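Local structure of putative sulfatase yidJ (Bacteroides fragilis, 2QZU) at residues 75-80 with 132-137; 143-148 with 173-178. The protein probably acts as an arylsulfatase, a metal-dependent hydrolase of the sulfatase family that cleaves sulfate esters. One frame throughout, in Å; residues are numbered along the deposited sequence.

Contact 1: 75-80 with 132-137; sequences VSSPAR and KWHLDA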
# COMPACT_ATOMS: atom_id res chain seq x y z
N VAL A 75 -17.75 9.74 9.15
CA VAL A 75 -17.01 8.50 9.34
C VAL A 75 -17.91 7.40 8.76
O VAL A 75 -19.14 7.47 8.89
CB VAL A 75 -16.76 8.22 10.84
CG1 VAL A 75 -16.00 6.91 11.00
CG2 VAL A 75 -15.96 9.37 11.44
N SER A 76 -17.30 6.40 8.14
CA SER A 76 -18.07 5.33 7.49
C SER A 76 -19.25 4.69 8.23
O SER A 76 -20.41 4.97 7.92
CB SER A 76 -17.11 4.23 7.00
OG SER A 76 -17.83 3.23 6.29
N SER A 77 -18.97 3.82 9.20
CA SER A 77 -20.06 3.16 9.91
C SER A 77 -21.07 4.10 10.55
O SER A 77 -22.28 3.93 10.38
CB SER A 77 -19.51 2.19 10.95
OG SER A 77 -18.65 1.25 10.33
N PRO A 78 -20.59 5.11 11.30
CA PRO A 78 -21.52 6.05 11.94
C PRO A 78 -22.47 6.70 10.94
O PRO A 78 -23.67 6.79 11.17
CB PRO A 78 -20.59 7.05 12.61
CG PRO A 78 -19.41 6.21 12.99
CD PRO A 78 -19.21 5.38 11.73
N ALA A 79 -21.91 7.16 9.81
CA ALA A 79 -22.74 7.81 8.80
C ALA A 79 -23.76 6.84 8.23
O ALA A 79 -24.94 7.17 8.09
CB ALA A 79 -21.86 8.38 7.68
N ARG A 80 -23.32 5.63 7.89
CA ARG A 80 -24.22 4.62 7.34
C ARG A 80 -25.28 4.21 8.36
O ARG A 80 -26.43 3.94 8.01
CB ARG A 80 -23.41 3.40 6.88
CG ARG A 80 -22.44 3.73 5.75
CD ARG A 80 -21.33 2.70 5.59
NE ARG A 80 -20.39 3.09 4.55
CZ ARG A 80 -20.63 2.99 3.24
NH1 ARG A 80 -21.79 2.51 2.80
NH2 ARG A 80 -19.72 3.39 2.37
N LYS A 132 -20.49 -2.10 -0.33
CA LYS A 132 -20.05 -1.96 1.05
C LYS A 132 -21.19 -1.67 2.02
O LYS A 132 -21.98 -0.75 1.80
CB LYS A 132 -19.01 -0.84 1.13
CG LYS A 132 -18.47 -0.55 2.51
CD LYS A 132 -17.46 0.59 2.45
CE LYS A 132 -17.01 0.98 3.85
NZ LYS A 132 -16.09 2.15 3.81
N TRP A 133 -21.27 -2.46 3.08
CA TRP A 133 -22.31 -2.34 4.11
C TRP A 133 -21.71 -1.67 5.36
O TRP A 133 -22.23 -0.67 5.86
CB TRP A 133 -22.83 -3.74 4.45
CG TRP A 133 -23.86 -3.84 5.54
CD1 TRP A 133 -23.76 -4.56 6.69
CD2 TRP A 133 -25.17 -3.26 5.54
NE1 TRP A 133 -24.94 -4.47 7.41
CE2 TRP A 133 -25.82 -3.68 6.72
CE3 TRP A 133 -25.86 -2.42 4.65
CZ2 TRP A 133 -27.13 -3.29 7.04
CZ3 TRP A 133 -27.17 -2.04 4.96
CH2 TRP A 133 -27.78 -2.48 6.15
N HIS A 134 -20.62 -2.25 5.85
CA HIS A 134 -19.87 -1.78 7.01
C HIS A 134 -20.72 -1.42 8.24
O HIS A 134 -20.53 -0.37 8.84
CB HIS A 134 -19.01 -0.57 6.64
CG HIS A 134 -17.83 -0.36 7.54
ND1 HIS A 134 -17.06 0.79 7.52
CD2 HIS A 134 -17.28 -1.16 8.48
CE1 HIS A 134 -16.09 0.68 8.41
NE2 HIS A 134 -16.20 -0.50 9.01
N LEU A 135 -21.67 -2.29 8.59
CA LEU A 135 -22.51 -2.03 9.75
C LEU A 135 -22.59 -3.23 10.71
O LEU A 135 -23.45 -3.26 11.59
CB LEU A 135 -23.92 -1.61 9.30
CG LEU A 135 -24.02 -0.15 8.84
CD1 LEU A 135 -25.35 0.08 8.13
CD2 LEU A 135 -23.87 0.78 10.05
N ASP A 136 -21.69 -4.19 10.53
CA ASP A 136 -21.65 -5.37 11.39
C ASP A 136 -20.32 -5.46 12.15
O ASP A 136 -19.25 -5.24 11.58
CB ASP A 136 -21.84 -6.65 10.57
CG ASP A 136 -23.18 -6.70 9.87
OD1 ASP A 136 -24.22 -6.53 10.54
OD2 ASP A 136 -23.20 -6.92 8.64
N ALA A 137 -20.39 -5.79 13.44
CA ALA A 137 -19.20 -5.93 14.27
C ALA A 137 -18.52 -7.28 14.02
O ALA A 137 -19.17 -8.33 14.11
CB ALA A 137 -19.57 -5.80 15.75
O HOH W 1 -24.01 1.13 4.31

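Contact 2: 143-148 with 173-178; sequences VDTYNN and GTYDYH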
# COMPACT_ATOMS: atom_id res chain seq x y z
N VAL A 143 -13.39 -13.68 9.44
CA VAL A 143 -13.39 -14.20 8.08
C VAL A 143 -12.01 -13.91 7.48
O VAL A 143 -11.37 -12.92 7.83
CB VAL A 143 -14.50 -13.56 7.21
CG1 VAL A 143 -15.87 -13.95 7.75
CG2 VAL A 143 -14.35 -12.06 7.16
N ASP A 144 -11.59 -14.77 6.57
CA ASP A 144 -10.26 -14.69 5.97
C ASP A 144 -9.96 -13.66 4.87
O ASP A 144 -9.67 -14.03 3.73
CB ASP A 144 -9.86 -16.09 5.49
CG ASP A 144 -8.39 -16.18 5.11
OD1 ASP A 144 -7.56 -15.59 5.82
OD2 ASP A 144 -8.08 -16.86 4.11
N THR A 145 -10.02 -12.37 5.22
CA THR A 145 -9.66 -11.31 4.26
C THR A 145 -8.49 -10.56 4.88
O THR A 145 -8.30 -10.58 6.10
CB THR A 145 -10.83 -10.34 3.96
OG1 THR A 145 -11.37 -9.84 5.19
CG2 THR A 145 -11.91 -11.05 3.16
N TYR A 146 -7.70 -9.89 4.04
CA TYR A 146 -6.50 -9.18 4.52
C TYR A 146 -6.69 -8.21 5.68
O TYR A 146 -5.82 -8.11 6.55
CB TYR A 146 -5.81 -8.45 3.36
CG TYR A 146 -6.41 -7.10 3.06
CD1 TYR A 146 -7.55 -7.00 2.26
CD2 TYR A 146 -5.89 -5.95 3.63
CE1 TYR A 146 -8.16 -5.77 2.06
CE2 TYR A 146 -6.49 -4.72 3.44
CZ TYR A 146 -7.64 -4.64 2.65
OH TYR A 146 -8.29 -3.45 2.50
N ASN A 147 -7.81 -7.48 5.69
CA ASN A 147 -8.05 -6.50 6.75
C ASN A 147 -8.55 -7.09 8.06
O ASN A 147 -9.02 -6.37 8.94
CB ASN A 147 -8.99 -5.40 6.25
CG ASN A 147 -10.30 -5.94 5.67
OD1 ASN A 147 -10.42 -7.12 5.34
ND2 ASN A 147 -11.28 -5.05 5.53
N ASN A 148 -8.43 -8.41 8.19
CA ASN A 148 -8.84 -9.10 9.41
C ASN A 148 -7.64 -9.78 10.05
O ASN A 148 -7.77 -10.49 11.05
CB ASN A 148 -9.94 -10.11 9.12
CG ASN A 148 -11.31 -9.47 9.02
OD1 ASN A 148 -11.44 -8.25 9.12
ND2 ASN A 148 -12.33 -10.29 8.83
N GLY A 173 -18.48 -6.34 4.28
CA GLY A 173 -18.40 -5.41 5.39
C GLY A 173 -17.59 -4.21 4.93
O GLY A 173 -18.13 -3.14 4.67
N THR A 174 -16.28 -4.40 4.84
CA THR A 174 -15.38 -3.37 4.32
C THR A 174 -14.15 -4.10 3.80
O THR A 174 -13.78 -5.15 4.32
CB THR A 174 -15.02 -2.28 5.36
OG1 THR A 174 -14.45 -1.15 4.68
CG2 THR A 174 -14.04 -2.80 6.40
N TYR A 175 -13.55 -3.57 2.74
CA TYR A 175 -12.40 -4.19 2.07
C TYR A 175 -11.97 -3.15 1.05
O TYR A 175 -12.80 -2.70 0.24
CB TYR A 175 -12.87 -5.46 1.38
CG TYR A 175 -11.83 -6.20 0.58
CD1 TYR A 175 -11.08 -7.23 1.15
CD2 TYR A 175 -11.63 -5.91 -0.77
CE1 TYR A 175 -10.16 -7.96 0.38
CE2 TYR A 175 -10.73 -6.63 -1.54
CZ TYR A 175 -10.00 -7.65 -0.96
OH TYR A 175 -9.14 -8.38 -1.75
N ASP A 176 -10.69 -2.80 1.03
CA ASP A 176 -10.23 -1.73 0.16
C ASP A 176 -9.28 -1.99 -1.00
O ASP A 176 -8.74 -1.05 -1.57
CB ASP A 176 -9.66 -0.60 1.03
CG ASP A 176 -10.58 -0.24 2.18
OD1 ASP A 176 -11.81 -0.29 1.99
OD2 ASP A 176 -10.09 0.11 3.27
N TYR A 177 -9.06 -3.26 -1.34
CA TYR A 177 -8.20 -3.57 -2.48
C TYR A 177 -9.17 -3.64 -3.66
O TYR A 177 -9.64 -4.71 -4.04
CB TYR A 177 -7.49 -4.92 -2.27
CG TYR A 177 -6.50 -5.23 -3.37
CD1 TYR A 177 -5.29 -4.55 -3.44
CD2 TYR A 177 -6.81 -6.15 -4.37
CE1 TYR A 177 -4.40 -4.78 -4.49
CE2 TYR A 177 -5.94 -6.39 -5.42
CZ TYR A 177 -4.73 -5.70 -5.48
OH TYR A 177 -3.88 -5.93 -6.53
N HIS A 178 -9.46 -2.47 -4.23
CA HIS A 178 -10.42 -2.32 -5.33
C HIS A 178 -10.23 -3.17 -6.58
O HIS A 178 -11.20 -3.47 -7.28
CB HIS A 178 -10.49 -0.86 -5.75
CG HIS A 178 -10.70 0.09 -4.62
ND1 HIS A 178 -10.02 1.29 -4.51
CD2 HIS A 178 -11.53 0.03 -3.55
CE1 HIS A 178 -10.42 1.92 -3.42
NE2 HIS A 178 -11.34 1.18 -2.82
O HOH W 2 -8.38 -1.94 4.45

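Contact 1: 75-80 with 132-137
Arg80 and Ser76, one turn apart at the start of helix 76-85, meet the loop 132-137 at what is probably the sulfatase active site: 76-80 reads Ser-x-Pro-x-Arg, the family signature, and Ser76, an unmodified serine here, is the predicted site of 3-oxoalanine formation. Arg80 can be followed outward. Arg80 CB lies 4.0 Å from Leu135 CD1. With CG anti to the carbonyl carbon (chi1 -63°) and the chain extended to NE, Arg80 CD passes 3.5 Å from Trp133 O. Arg80 NE turns back within its own helix and donates to Ser76 OG at 3.1 Å, slightly tilted from the guanidinium plane. NH1 donates a hydrogen bond to a water at the guanidinium edge, and that water donates to Trp133 O; Ser227 OG is another partner of NH1. Arg80 NH2 lies 3.6 Å from Lys132 CD, where the two side chains cross at about a right angle. Beyond this crossing both Arg80 NH2 and Lys132 NZ form salt bridges with Asp36, which joins the two side-chain ends. Ser76 OG also has a weak 3.2 Å bond from Lys132 NZ, and His134 meets it edge-on, ND1 to OG 2.8 Å. The hydroxyl of Ser77 sits above the centre of the His134 imidazole, its OG donating to His134 O at 2.9 Å.

Contact 2: 143-148 with 173-178
Thr145 brings its CB to the edge of the Tyr175 ring, 4.2 Å from CD1, just after Val143, Asp144 and Thr145 have formed an inverse gamma turn closed by Thr145 N to Val143 O. Thr145 OG1 donates to Asn147 OD1 at 2.9 Å, almost in line with the C=O bond, which helps to fix the rotation of that amide, and also bonds Asn155 ND2. Tyr146 follows. Its CG stands between backbone N and carbonyl carbon (chi1 83°), a turn that lays one ring face over Asn147 CB and carries the CD1-CE1 edge and the hydroxyl across to 173-178. There its edge meets the face of Tyr175 in an offset edge-to-face stack, planes 72° apart, with Tyr146 CD1 3.4 Å from Tyr175 CE1. Beyond the stack Tyr146 OH accepts a hydrogen bond from Asp176 N at 2.9 Å; a water that donates to Asp176 OD2 also lies beside this hydroxyl, at a distance short enough to be doubtful. Asn147 then offers ND2 to Thr174 O, 2.8 Å away and close to the amide plane, the N-H pointing well at the oxygen (158°) though it arrives from above the carbonyl plane. Asn148 turns back, ND2 bonding Val143 O from the same face as Thr145 N. Tyr175 OH is held by Lys180 O. Lys24 of the second subunit reaches Tyr146 O, and Tyr177 OH bonds Gly370 O of that subunit. The arrangement is loop-on-loop packing just beyond edge strand 168-172 of the sulfatase sheet, at the interface with the second subunit.

From the N terminus, contact 1 comes first: helix 76-85 leads through two further helices and strand 126-130 to 132-137, which closes a loop of 51 residues. Contact 2 opens only afterwards, when 143-148 is met by 173-178 across 24 residues that include strand 168-172. The two loops lie in series and neither nest nor cross. Segments 132-137 and 173-178 follow neighbouring parallel strands of the mixed sheet, at the same end of it, and there the contacts touch: Gly173 O packs 3.4 Å from His134 CB, and Lys132 CE lies against Thr174 OG1. The signature helix is thus tied, through this shared seam, to loops that touch the second subunit.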